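Local coordinates for protein caspase-1 (Spodoptera frugiperda, PDB 1M72) that cleaves proteins as a cysteine endopeptidase and is probably part of the caspase activation cascade that carries out apoptosis, at residues L101-L106 and K143-Q148; D153-G158 and A244-Q249; D181-F186 and S257-L262; F186-G191 and Q249-C254. One frame throughout, in Å; residues are numbered along the deposited sequence.

Interaction 1 of 4, residues L101-L106 and K143-Q148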
loop_
_atom_site.group_PDB
_atom_site.type_symbol
_atom_site.label_atom_id
_atom_site.label_comp_id
_atom_site.label_asym_id
_atom_site.label_seq_id
_atom_site.Cartn_x
_atom_site.Cartn_y
_atom_site.Cartn_z
ATOM N N LEU C 101 0.585 13.762 -11.442
ATOM C CA LEU C 101 -0.323 14.595 -10.641
ATOM C C LEU C 101 -0.089 14.209 -9.188
ATOM O O LEU C 101 0.126 13.034 -8.874
ATOM C CB LEU C 101 -1.790 14.345 -10.974
ATOM C CG LEU C 101 -2.824 14.976 -10.021
ATOM C CD1 LEU C 101 -2.967 16.439 -10.352
ATOM C CD2 LEU C 101 -4.193 14.240 -10.120
ATOM N N LEU C 102 -0.081 15.213 -8.333
ATOM C CA LEU C 102 0.096 15.035 -6.916
ATOM C C LEU C 102 -1.025 15.790 -6.217
ATOM O O LEU C 102 -1.247 16.975 -6.488
ATOM C CB LEU C 102 1.436 15.624 -6.471
ATOM C CG LEU C 102 1.798 15.301 -5.005
ATOM C CD1 LEU C 102 3.340 15.335 -4.829
ATOM C CD2 LEU C 102 1.081 16.291 -4.004
ATOM N N VAL C 103 -1.746 15.102 -5.337
ATOM C CA VAL C 103 -2.788 15.752 -4.546
ATOM C C VAL C 103 -2.394 15.498 -3.054
ATOM O O VAL C 103 -2.011 14.377 -2.699
ATOM C CB VAL C 103 -4.184 15.117 -4.817
ATOM C CG1 VAL C 103 -5.227 15.748 -3.932
ATOM C CG2 VAL C 103 -4.565 15.236 -6.267
ATOM N N ALA C 104 -2.450 16.527 -2.200
ATOM C CA ALA C 104 -2.163 16.352 -0.770
ATOM C C ALA C 104 -3.345 16.894 0.074
ATOM O O ALA C 104 -3.980 17.894 -0.273
ATOM C CB ALA C 104 -0.843 17.087 -0.375
ATOM N N VAL C 105 -3.649 16.238 1.176
ATOM C CA VAL C 105 -4.726 16.702 2.017
ATOM C C VAL C 105 -4.221 16.682 3.439
ATOM O O VAL C 105 -3.699 15.677 3.892
ATOM C CB VAL C 105 -5.988 15.807 1.866
ATOM C CG1 VAL C 105 -7.135 16.324 2.770
ATOM C CG2 VAL C 105 -6.453 15.815 0.438
ATOM N N LEU C 106 -4.357 17.814 4.127
ATOM C CA LEU C 106 -3.897 17.993 5.515
ATOM C C LEU C 106 -5.170 18.381 6.298
ATOM O O LEU C 106 -5.681 19.518 6.160
ATOM C CB LEU C 106 -2.875 19.133 5.570
ATOM C CG LEU C 106 -1.820 19.209 4.453
ATOM C CD1 LEU C 106 -1.011 20.514 4.621
ATOM C CD2 LEU C 106 -0.889 18.029 4.526
ATOM N N LYS C 143 -0.064 8.950 -10.482
ATOM C CA LYS C 143 -1.019 9.831 -9.806
ATOM C C LYS C 143 -0.791 9.608 -8.301
ATOM O O LYS C 143 -1.095 8.548 -7.751
ATOM C CB LYS C 143 -2.451 9.467 -10.267
ATOM C CG LYS C 143 -2.592 9.656 -11.790
ATOM C CD LYS C 143 -3.789 8.948 -12.382
ATOM C CE LYS C 143 -3.461 7.500 -12.751
ATOM N NZ LYS C 143 -2.798 7.407 -14.103
ATOM N N LEU C 144 -0.227 10.628 -7.662
ATOM C CA LEU C 144 0.142 10.603 -6.249
ATOM C C LEU C 144 -0.807 11.296 -5.255
ATOM O O LEU C 144 -1.270 12.429 -5.461
ATOM C CB LEU C 144 1.562 11.179 -6.099
ATOM C CG LEU C 144 2.509 10.845 -7.268
ATOM C CD1 LEU C 144 3.835 11.582 -7.120
ATOM C CD2 LEU C 144 2.770 9.347 -7.333
ATOM N N PHE C 145 -1.051 10.608 -4.143
ATOM C CA PHE C 145 -1.938 11.138 -3.130
ATOM C C PHE C 145 -1.311 11.037 -1.754
ATOM O O PHE C 145 -0.886 9.960 -1.340
ATOM C CB PHE C 145 -3.284 10.400 -3.174
ATOM C CG PHE C 145 -3.999 10.583 -4.481
ATOM C CD1 PHE C 145 -3.632 9.829 -5.602
ATOM C CD2 PHE C 145 -4.941 11.599 -4.638
ATOM C CE1 PHE C 145 -4.167 10.081 -6.860
ATOM C CE2 PHE C 145 -5.492 11.869 -5.889
ATOM C CZ PHE C 145 -5.105 11.116 -7.007
ATOM N N PHE C 146 -1.255 12.168 -1.047
ATOM C CA PHE C 146 -0.693 12.169 0.283
ATOM C C PHE C 146 -1.722 12.667 1.262
ATOM O O PHE C 146 -2.287 13.751 1.094
ATOM C CB PHE C 146 0.563 13.024 0.329
ATOM C CG PHE C 146 1.664 12.471 -0.490
ATOM C CD1 PHE C 146 1.749 12.767 -1.861
ATOM C CD2 PHE C 146 2.598 11.621 0.081
ATOM C CE1 PHE C 146 2.759 12.217 -2.645
ATOM C CE2 PHE C 146 3.630 11.051 -0.694
ATOM C CZ PHE C 146 3.708 11.354 -2.072
ATOM N N ILE C 147 -1.961 11.870 2.296
ATOM C CA ILE C 147 -2.971 12.250 3.256
ATOM C C ILE C 147 -2.506 12.329 4.683
ATOM O O ILE C 147 -2.082 11.317 5.286
ATOM C CB ILE C 147 -4.165 11.275 3.169
ATOM C CG1 ILE C 147 -4.736 11.312 1.745
ATOM C CG2 ILE C 147 -5.245 11.652 4.197
ATOM C CD1 ILE C 147 -5.437 10.119 1.422
ATOM N N GLN C 148 -2.539 13.541 5.228
ATOM C CA GLN C 148 -2.196 13.730 6.649
ATOM C C GLN C 148 -3.557 13.930 7.340
ATOM O O GLN C 148 -4.191 14.953 7.157
ATOM C CB GLN C 148 -1.313 14.949 6.848
ATOM C CG GLN C 148 -1.089 15.376 8.339
ATOM C CD GLN C 148 -0.671 14.222 9.225
ATOM O OE1 GLN C 148 0.239 13.445 8.900
ATOM N NE2 GLN C 148 -1.332 14.100 10.356
#
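Val-103 and Phe-145 make the tightest side-chain contact between strands 101-106 and 143-148. Phe-145 turns its CG beside its own backbone N (chi1 -62°), which swings the ring toward the neighbouring strand until CE2 lies 3.5 Å from CG2 of Val-103. On the opposite face of the sheet, the ring of Phe-146 meets Leu-102, whose CD1 comes to 3.9 Å from CE1; the two side chains run nearly at right angles. Ala-104, on the same face, brings only its CB to the CB of Phe-146. The backbones form a regular parallel ladder of five bonds, from Leu-144 N to Leu-101 O (2.7 Å) through to Gln-148 N and Val-105 O (2.8 Å).

Packing is looser at the ends. The side chains of Val-105 and Ile-147 do not touch closely, and Lys-143 leads its amine away from Leu-101 to carbonyls of Lys-141 and Leu-138. Leu-106 CD2 rests on the CB of Gln-148 at 3.9 Å, while the amide beyond turns aside: its NE2 binds an acidic side chain of the bound peptide, consistent with a role in the caspase S1 pocket. The pair lies in the middle of the central sheet, with strand 31-39 beside 101-106, strand 182-186 beside 143-148, and helix 203-215 over Phe-146 and Gln-148.

Interaction 2 of 4, residues D153-G158 and A244-Q249. With EDO (1,2-ethanediol), chain J.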
loop_
_atom_site.group_PDB
_atom_site.type_symbol
_atom_site.label_atom_id
_atom_site.label_comp_id
_atom_site.label_asym_id
_atom_site.label_seq_id
_atom_site.Cartn_x
_atom_site.Cartn_y
_atom_site.Cartn_z
ATOM N N ASP C 153 -9.126 6.232 15.930
ATOM C CA ASP C 153 -8.647 6.671 17.220
ATOM C C ASP C 153 -7.863 5.633 17.959
ATOM O O ASP C 153 -7.747 5.717 19.156
ATOM C CB ASP C 153 -9.815 7.142 18.102
ATOM C CG ASP C 153 -10.857 6.010 18.408
ATOM O OD1 ASP C 153 -10.509 4.804 18.492
ATOM O OD2 ASP C 153 -12.046 6.351 18.589
ATOM N N ARG C 154 -7.317 4.642 17.281
ATOM C CA ARG C 154 -6.533 3.662 18.008
ATOM C C ARG C 154 -5.106 4.228 18.257
ATOM O O ARG C 154 -4.654 5.142 17.542
ATOM C CB ARG C 154 -6.525 2.328 17.253
ATOM C CG ARG C 154 -7.935 1.849 16.940
ATOM C CD ARG C 154 -8.069 0.338 17.035
ATOM N NE ARG C 154 -9.474 -0.142 17.035
ATOM C CZ ARG C 154 -10.465 0.251 17.864
ATOM N NH1 ARG C 154 -10.258 1.179 18.807
ATOM N NH2 ARG C 154 -11.675 -0.316 17.772
ATOM N N LEU C 155 -4.431 3.722 19.291
ATOM C CA LEU C 155 -3.093 4.207 19.639
ATOM C C LEU C 155 -2.112 3.086 19.518
ATOM O O LEU C 155 -2.477 1.949 19.720
ATOM C CB LEU C 155 -3.040 4.738 21.077
ATOM C CG LEU C 155 -3.885 5.970 21.363
ATOM C CD1 LEU C 155 -4.159 6.047 22.831
ATOM C CD2 LEU C 155 -3.174 7.206 20.853
ATOM N N ASP C 156 -0.869 3.420 19.176
ATOM C CA ASP C 156 0.204 2.431 19.013
ATOM C C ASP C 156 1.232 2.735 20.123
ATOM O O ASP C 156 2.016 3.700 20.031
ATOM C CB ASP C 156 0.836 2.571 17.612
ATOM C CG ASP C 156 1.866 1.464 17.298
ATOM O OD1 ASP C 156 2.660 1.090 18.210
ATOM O OD2 ASP C 156 1.887 0.966 16.137
ATOM N N GLY C 157 1.208 1.914 21.171
ATOM C CA GLY C 157 2.103 2.131 22.293
ATOM C C GLY C 157 3.567 1.829 22.000
ATOM O O GLY C 157 4.438 2.062 22.843
ATOM N N GLY C 158 3.831 1.311 20.803
ATOM C CA GLY C 158 5.192 0.971 20.421
ATOM C C GLY C 158 5.813 -0.121 21.283
ATOM O O GLY C 158 5.211 -0.602 22.233
ATOM N N ALA C 244 -1.916 10.392 30.086
ATOM C CA ALA C 244 -1.124 9.189 30.014
ATOM C C ALA C 244 -1.439 8.317 28.819
ATOM O O ALA C 244 -0.534 7.833 28.168
ATOM C CB ALA C 244 -1.264 8.380 31.297
ATOM N N MET C 245 -2.711 8.106 28.517
ATOM C CA MET C 245 -3.016 7.223 27.407
ATOM C C MET C 245 -2.489 7.739 26.042
ATOM O O MET C 245 -2.194 6.922 25.161
ATOM C CB MET C 245 -4.535 6.924 27.351
ATOM C CG MET C 245 -5.354 7.874 26.481
ATOM S SD MET C 245 -7.141 7.465 26.163
ATOM C CE MET C 245 -7.059 5.828 25.422
ATOM N N MET C 246 -2.378 9.062 25.870
ATOM C CA MET C 246 -1.872 9.665 24.622
ATOM C C MET C 246 -0.339 9.871 24.661
ATOM O O MET C 246 0.282 10.303 23.696
ATOM C CB MET C 246 -2.504 11.033 24.405
ATOM C CG MET C 246 -4.024 11.042 24.383
ATOM S SD MET C 246 -4.638 9.952 23.114
ATOM C CE MET C 246 -4.343 11.029 21.589
ATOM N N HIS C 247 0.264 9.538 25.786
ATOM C CA HIS C 247 1.667 9.771 25.971
ATOM C C HIS C 247 2.621 8.661 25.513
ATOM O O HIS C 247 2.361 7.498 25.726
ATOM C CB HIS C 247 1.895 10.117 27.449
ATOM C CG HIS C 247 3.256 10.663 27.731
ATOM N ND1 HIS C 247 3.750 11.786 27.099
ATOM C CD2 HIS C 247 4.242 10.218 28.551
ATOM C CE1 HIS C 247 4.983 12.004 27.521
ATOM N NE2 HIS C 247 5.303 11.068 28.401
ATOM N N GLN C 248 3.736 9.063 24.900
ATOM C CA GLN C 248 4.763 8.156 24.391
ATOM C C GLN C 248 4.222 7.209 23.355
ATOM O O GLN C 248 4.584 6.041 23.336
ATOM C CB GLN C 248 5.377 7.339 25.536
ATOM C CG GLN C 248 5.955 8.211 26.664
ATOM C CD GLN C 248 6.633 7.382 27.733
ATOM O OE1 GLN C 248 6.667 7.774 28.889
ATOM N NE2 GLN C 248 7.181 6.224 27.347
ATOM N N GLN C 249 3.345 7.707 22.495
ATOM C CA GLN C 249 2.778 6.851 21.468
ATOM C C GLN C 249 3.618 6.948 20.190
ATOM O O GLN C 249 4.373 7.914 19.994
ATOM C CB GLN C 249 1.309 7.218 21.236
ATOM C CG GLN C 249 0.492 7.178 22.541
ATOM C CD GLN C 249 0.367 5.768 23.081
ATOM O OE1 GLN C 249 -0.217 4.917 22.429
ATOM N NE2 GLN C 249 0.938 5.510 24.265
HETATM C C1 EDO J . 0.210 4.298 13.752
HETATM O O1 EDO J . 0.044 4.218 12.319
HETATM C C2 EDO J . 0.983 3.100 14.199
HETATM O O2 EDO J . 0.140 1.984 14.078
HETATM O O HOH W 1 4.116 3.955 25.428
#
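Apolar contacts centre on Leu-155, which points into the 244-249 turn. Its CD2 lies 3.8 Å from SD of Met-246, and its CD1 meets CE of Met-245 at 3.9 Å. The long, flexible methionines suit this place because their ends can bend back to the leucine although neither residue starts out toward it: Met-246 folds at both chi2 (-58°) and chi3, and Met-245 at chi3.

Among the polar groups, Gln-249 doubles back at chi2 so that its OE1 lies 3.1 Å from CB of Leu-155, a contact without a hydrogen bond. The backbone O of Met-245 likewise lies close to CD1 of Leu-155 without bonding to it. The NE2 of Gln-249 is held at the far side by His-247 O, 2.8 Å away in a nearly straight bond (176°), which fixes the amide in its rotation.

These are active-site loops of the caspase fold: 153-158 follows the probable nucleophile Cys-150 and runs into the predicted propeptide between the large and small subunits. Asp-156 forms an Asx turn, OD1 accepting from Gly-158 N at 2.9 Å, and Gly-158 adopts the positive phi that glycine tolerates readily. Both carboxylate oxygens also take backbone N-H groups of the second subunit, Val-178 and His-179, as in the loop bundle of active caspases.

Water bridges the two loops, donating to Gly-157 O at 3.2 Å and to Gln-248 O at 3.0 Å.

Interaction 3 of 4, residues D181-F186 and S257-L262; sequences DFLIAF and SMLTRL
Asp-181 OD1 is gripped twice by Thr-260: the hydroxyl OG1 donates to it at 2.6 Å, meeting the syn lone pair of OD1, and the backbone N of Thr-260 reaches it at 3.3 Å, nearly in line with the C-O bond. The hydroxyl can join in because chi1 of Thr-260 (59°) places OG1 between its own N and carbonyl carbon, on the aspartate side. Tyr-25 adds a further hydroxyl to OD1, and a water donates to both Asp-181 OD2 and Thr-260 OG1. A buried carboxylate surrounded by donors in this way would be expected to stay ionised.

Beside this polar end, Met-258 ties its backbone to the other chain segment at both N and O. Its N donates to Phe-182 O at 2.7 Å, while its O accepts from Asp-181 N at 3.0 Å, a bond that comes in from well above the carbonyl plane as the strand gives way to a turn. The side chain of Met-258, bent at chi2 and chi3, curls back so that CE touches CB of Phe-182 at 3.6 Å. On the other flank, CD1 of Leu-183 meets CB of Ser-257 at 3.7 Å, and Leu-259 CD2 comes up to CB of Leu-183. Serine suits its position because its OG accepts Leu-259 N at 3.2 Å, an ST turn at the point where the chain leaves the sheet.

Leu-183 and Ser-257 are a non-hydrogen-bonded antiparallel pair. Strand 254-257 is the antiparallel strand and the outermost of this chain's sheet, and at Ser-257 it pairs with a strand of the second subunit, giving the continuous sheet characteristic of the caspase dimer.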
loop_
_atom_site.group_PDB
_atom_site.type_symbol
_atom_site.label_atom_id
_atom_site.label_comp_id
_atom_site.label_asym_id
_atom_site.label_seq_id
_atom_site.Cartn_x
_atom_site.Cartn_y
_atom_site.Cartn_z
ATOM N N ASP C 181 -1.367 2.618 -11.563
ATOM C CA ASP C 181 -0.568 3.826 -11.433
ATOM C C ASP C 181 -0.930 4.871 -10.428
ATOM O O ASP C 181 -0.639 6.070 -10.604
ATOM C CB ASP C 181 -0.365 4.442 -12.826
ATOM C CG ASP C 181 0.207 3.419 -13.800
ATOM O OD1 ASP C 181 1.049 2.603 -13.344
ATOM O OD2 ASP C 181 -0.197 3.401 -14.980
ATOM N N PHE C 182 -1.509 4.384 -9.344
ATOM C CA PHE C 182 -1.871 5.248 -8.238
ATOM C C PHE C 182 -0.936 4.885 -7.086
ATOM O O PHE C 182 -0.569 3.702 -6.897
ATOM C CB PHE C 182 -3.338 5.016 -7.784
ATOM C CG PHE C 182 -4.370 5.641 -8.692
ATOM C CD1 PHE C 182 -4.985 6.865 -8.346
ATOM C CD2 PHE C 182 -4.714 5.025 -9.907
ATOM C CE1 PHE C 182 -5.932 7.481 -9.205
ATOM C CE2 PHE C 182 -5.658 5.619 -10.769
ATOM C CZ PHE C 182 -6.275 6.864 -10.420
ATOM N N LEU C 183 -0.552 5.915 -6.345
ATOM C CA LEU C 183 0.241 5.763 -5.158
ATOM C C LEU C 183 -0.547 6.556 -4.124
ATOM O O LEU C 183 -0.784 7.758 -4.294
ATOM C CB LEU C 183 1.612 6.377 -5.314
ATOM C CG LEU C 183 2.474 6.335 -4.033
ATOM C CD1 LEU C 183 2.667 4.915 -3.621
ATOM C CD2 LEU C 183 3.817 7.026 -4.302
ATOM N N ILE C 184 -0.944 5.891 -3.049
ATOM C CA ILE C 184 -1.734 6.553 -2.039
ATOM C C ILE C 184 -1.085 6.345 -0.694
ATOM O O ILE C 184 -1.118 5.223 -0.102
ATOM C CB ILE C 184 -3.222 6.005 -2.012
ATOM C CG1 ILE C 184 -3.891 6.236 -3.367
ATOM C CG2 ILE C 184 -4.035 6.724 -0.888
ATOM C CD1 ILE C 184 -5.299 5.600 -3.502
ATOM N N ALA C 185 -0.520 7.455 -0.216
ATOM C CA ALA C 185 0.184 7.487 1.051
ATOM C C ALA C 185 -0.556 8.164 2.207
ATOM O O ALA C 185 -0.780 9.382 2.203
ATOM C CB ALA C 185 1.515 8.130 0.881
ATOM N N PHE C 186 -0.909 7.342 3.194
ATOM C CA PHE C 186 -1.559 7.823 4.413
ATOM C C PHE C 186 -0.498 7.923 5.520
ATOM O O PHE C 186 0.392 7.067 5.649
ATOM C CB PHE C 186 -2.693 6.878 4.864
ATOM C CG PHE C 186 -4.078 7.247 4.314
ATOM C CD1 PHE C 186 -4.525 6.741 3.089
ATOM C CD2 PHE C 186 -4.956 8.038 5.068
ATOM C CE1 PHE C 186 -5.830 7.002 2.625
ATOM C CE2 PHE C 186 -6.269 8.311 4.614
ATOM C CZ PHE C 186 -6.704 7.794 3.403
ATOM N N SER C 257 0.329 1.194 -2.980
ATOM C CA SER C 257 0.799 1.377 -4.330
ATOM C C SER C 257 0.217 0.430 -5.356
ATOM O O SER C 257 0.125 -0.799 -5.124
ATOM C CB SER C 257 2.348 1.296 -4.348
ATOM O OG SER C 257 2.902 1.047 -5.629
ATOM N N MET C 258 -0.201 1.051 -6.469
ATOM C CA MET C 258 -0.702 0.387 -7.666
ATOM C C MET C 258 0.297 0.732 -8.796
ATOM O O MET C 258 -0.003 0.504 -9.970
ATOM C CB MET C 258 -2.076 0.913 -8.086
ATOM C CG MET C 258 -3.260 0.268 -7.390
ATOM S SD MET C 258 -3.383 0.591 -5.634
ATOM C CE MET C 258 -3.690 2.261 -5.513
ATOM N N LEU C 259 1.458 1.294 -8.449
ATOM C CA LEU C 259 2.469 1.668 -9.450
ATOM C C LEU C 259 2.976 0.485 -10.252
ATOM O O LEU C 259 3.371 -0.543 -9.703
ATOM C CB LEU C 259 3.649 2.381 -8.788
ATOM C CG LEU C 259 3.263 3.684 -8.078
ATOM C CD1 LEU C 259 4.529 4.350 -7.637
ATOM C CD2 LEU C 259 2.432 4.675 -8.996
ATOM N N THR C 260 2.940 0.618 -11.570
ATOM C CA THR C 260 3.394 -0.462 -12.450
ATOM C C THR C 260 4.855 -0.238 -12.945
ATOM O O THR C 260 5.434 -1.067 -13.658
ATOM C CB THR C 260 2.452 -0.565 -13.654
ATOM O OG1 THR C 260 2.462 0.686 -14.348
ATOM C CG2 THR C 260 1.008 -0.870 -13.196
ATOM N N ARG C 261 5.428 0.909 -12.608
ATOM C CA ARG C 261 6.791 1.213 -12.986
ATOM C C ARG C 261 7.422 1.968 -11.808
ATOM O O ARG C 261 6.730 2.361 -10.867
ATOM C CB ARG C 261 6.834 2.080 -14.257
ATOM C CG ARG C 261 5.995 1.544 -15.427
ATOM C CD ARG C 261 6.196 2.421 -16.644
ATOM N NE ARG C 261 5.233 2.099 -17.696
ATOM C CZ ARG C 261 5.225 0.955 -18.387
ATOM N NH1 ARG C 261 6.147 -0.002 -18.169
ATOM N NH2 ARG C 261 4.253 0.743 -19.262
ATOM N N LEU C 262 8.743 2.145 -11.858
ATOM C CA LEU C 262 9.445 2.830 -10.797
ATOM C C LEU C 262 9.328 4.309 -11.063
ATOM O O LEU C 262 9.289 4.743 -12.207
ATOM C CB LEU C 262 10.915 2.406 -10.748
ATOM C CG LEU C 262 11.291 0.993 -10.300
ATOM C CD1 LEU C 262 12.748 0.782 -10.625
ATOM C CD2 LEU C 262 11.096 0.792 -8.803
HETATM O O HOH W 2 0.922 1.715 -16.848
#

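Interaction 4 of 4, residues F186-G191 and Q249-C254; sequences FSTVPG and QKQVPC. With EDO (1,2-ethanediol), chain J.
Gln-251 holds CG anti to its backbone N (chi1 176°) and stays extended beyond it, bringing NE2 to Ser-187 O at 2.8 Å. The donor stands above the carbonyl plane, and OE1 takes the backbone N of Trp-195, so the amide is gripped at both ends. In Cys-254 an equally anti SG (chi1 -170°) rests on CD of Pro-190 at 4.0 Å, and the compact side chain lets CB lie 3.4 Å from Thr-188 O.

Phe-186 and Cys-254 close the antiparallel pairing as a hydrogen-bonded pair, with Phe-186 N on Cys-254 O at 2.9 Å and Cys-254 N on Phe-186 O at 2.8 Å. Past this pair the regular ladder ends, yet the backbones stay close: Pro-253, lacking an N-H, offers CA to Ser-187 O at 3.2 Å. O1 of a 1,2-ethanediol, probably from crystallisation, sits between the segments, donating to Val-252 O and accepting from Val-189 N, with Thr-188 OG1 also close. Nearby, CG2 of Val-189 packs on CG1 of Val-252.

The segments carry the antiparallel end of the caspase sheet into active-site loops, the Thr-188 side chain about 6 Å from that of Cys-150, the probable nucleophile. Strand 143-148 flanks Phe-186 and Ser-187; helices 203-215 and 221-235 pack against Gln-251 and Pro-253.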
loop_
_atom_site.group_PDB
_atom_site.type_symbol
_atom_site.label_atom_id
_atom_site.label_comp_id
_atom_site.label_asym_id
_atom_site.label_seq_id
_atom_site.Cartn_x
_atom_site.Cartn_y
_atom_site.Cartn_z
ATOM N N PHE C 186 -0.909 7.342 3.194
ATOM C CA PHE C 186 -1.559 7.823 4.413
ATOM C C PHE C 186 -0.498 7.923 5.520
ATOM O O PHE C 186 0.392 7.067 5.649
ATOM C CB PHE C 186 -2.693 6.878 4.864
ATOM C CG PHE C 186 -4.078 7.247 4.314
ATOM C CD1 PHE C 186 -4.525 6.741 3.089
ATOM C CD2 PHE C 186 -4.956 8.038 5.068
ATOM C CE1 PHE C 186 -5.830 7.002 2.625
ATOM C CE2 PHE C 186 -6.269 8.311 4.614
ATOM C CZ PHE C 186 -6.704 7.794 3.403
ATOM N N SER C 187 -0.588 9.000 6.280
ATOM C CA SER C 187 0.295 9.277 7.405
ATOM C C SER C 187 0.244 8.166 8.434
ATOM O O SER C 187 1.168 7.979 9.209
ATOM C CB SER C 187 -0.141 10.576 8.104
ATOM O OG SER C 187 -1.488 10.498 8.599
ATOM N N THR C 188 -0.851 7.423 8.438
ATOM C CA THR C 188 -1.029 6.384 9.436
ATOM C C THR C 188 -1.820 5.191 8.897
ATOM O O THR C 188 -2.426 5.226 7.799
ATOM C CB THR C 188 -1.744 6.994 10.705
ATOM O OG1 THR C 188 -1.585 6.118 11.812
ATOM C CG2 THR C 188 -3.273 7.173 10.443
ATOM N N VAL C 189 -1.792 4.138 9.692
ATOM C CA VAL C 189 -2.451 2.867 9.413
ATOM C C VAL C 189 -3.983 2.977 9.613
ATOM O O VAL C 189 -4.463 3.766 10.434
ATOM C CB VAL C 189 -1.823 1.804 10.381
ATOM C CG1 VAL C 189 -2.742 0.665 10.608
ATOM C CG2 VAL C 189 -0.519 1.312 9.808
ATOM N N PRO C 190 -4.779 2.201 8.851
ATOM C CA PRO C 190 -6.222 2.340 9.088
ATOM C C PRO C 190 -6.600 2.056 10.536
ATOM O O PRO C 190 -6.112 1.100 11.158
ATOM C CB PRO C 190 -6.831 1.327 8.118
ATOM C CG PRO C 190 -5.774 1.295 6.957
ATOM C CD PRO C 190 -4.490 1.273 7.746
ATOM N N GLY C 191 -7.480 2.903 11.066
ATOM C CA GLY C 191 -7.932 2.789 12.444
ATOM C C GLY C 191 -7.159 3.626 13.466
ATOM O O GLY C 191 -7.650 3.843 14.587
ATOM N N GLN C 249 3.345 7.707 22.495
ATOM C CA GLN C 249 2.778 6.851 21.468
ATOM C C GLN C 249 3.618 6.948 20.190
ATOM O O GLN C 249 4.373 7.914 19.994
ATOM C CB GLN C 249 1.309 7.218 21.236
ATOM C CG GLN C 249 0.492 7.178 22.541
ATOM C CD GLN C 249 0.367 5.768 23.081
ATOM O OE1 GLN C 249 -0.217 4.917 22.429
ATOM N NE2 GLN C 249 0.938 5.510 24.265
ATOM N N LYS C 250 3.493 5.922 19.356
ATOM C CA LYS C 250 4.239 5.763 18.106
ATOM C C LYS C 250 3.308 5.776 16.908
ATOM O O LYS C 250 2.066 5.725 17.050
ATOM C CB LYS C 250 4.971 4.436 18.133
ATOM C CG LYS C 250 5.884 4.300 19.333
ATOM C CD LYS C 250 7.062 5.251 19.215
ATOM C CE LYS C 250 8.140 4.646 18.285
ATOM N NZ LYS C 250 9.110 5.690 17.908
ATOM N N GLN C 251 3.911 5.804 15.728
ATOM C CA GLN C 251 3.154 5.879 14.487
ATOM C C GLN C 251 3.976 5.438 13.312
ATOM O O GLN C 251 5.196 5.688 13.269
ATOM C CB GLN C 251 2.726 7.326 14.250
ATOM C CG GLN C 251 1.997 7.582 12.942
ATOM C CD GLN C 251 1.640 9.050 12.747
ATOM O OE1 GLN C 251 1.330 9.757 13.711
ATOM N NE2 GLN C 251 1.670 9.520 11.489
ATOM N N VAL C 252 3.317 4.744 12.384
ATOM C CA VAL C 252 3.945 4.348 11.133
ATOM C C VAL C 252 2.970 4.662 9.977
ATOM O O VAL C 252 1.769 4.458 10.096
ATOM C CB VAL C 252 4.390 2.847 11.094
ATOM C CG1 VAL C 252 3.160 1.864 11.081
ATOM C CG2 VAL C 252 5.259 2.620 9.851
ATOM N N PRO C 253 3.488 5.195 8.851
ATOM C CA PRO C 253 2.632 5.524 7.689
ATOM C C PRO C 253 2.173 4.231 6.997
ATOM O O PRO C 253 2.684 3.133 7.291
ATOM C CB PRO C 253 3.552 6.345 6.764
ATOM C CG PRO C 253 4.721 6.783 7.680
ATOM C CD PRO C 253 4.894 5.589 8.612
ATOM N N CYS C 254 1.214 4.387 6.078
ATOM C CA CYS C 254 0.627 3.283 5.298
ATOM C C CYS C 254 0.693 3.719 3.811
ATOM O O CYS C 254 0.022 4.651 3.363
ATOM C CB CYS C 254 -0.824 3.045 5.765
ATOM S SG CYS C 254 -1.551 1.525 5.064
HETATM C C1 EDO J . 0.210 4.298 13.752
HETATM O O1 EDO J . 0.044 4.218 12.319
HETATM C C2 EDO J . 0.983 3.100 14.199
HETATM O O2 EDO J . 0.140 1.984 14.078
#

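Interactions 1 and 3 are buried parts of the same central sheet, joined because strand 143-148 hydrogen-bonds to strand 182-186: the first is a hydrophobic parallel ladder, the second the antiparallel pairing at the dimer side of the sheet, ending in a carboxylate-threonine grip. Interaction 4 continues from interaction 3 through Phe-186, where the ladder ends in loops and one backbone pair gives way to side-chain bonds and bonds to a bound 1,2-ethanediol. Interaction 2 lies at the surface, about 26 Å between centres from interaction 1, and relies on leucine-methionine packing and a water bridge. It shares Gln-249 with interaction 4, and Asp-156 O probably bonds to Lys-250 N. Interactions 2, 3 and 4 touch the second subunit.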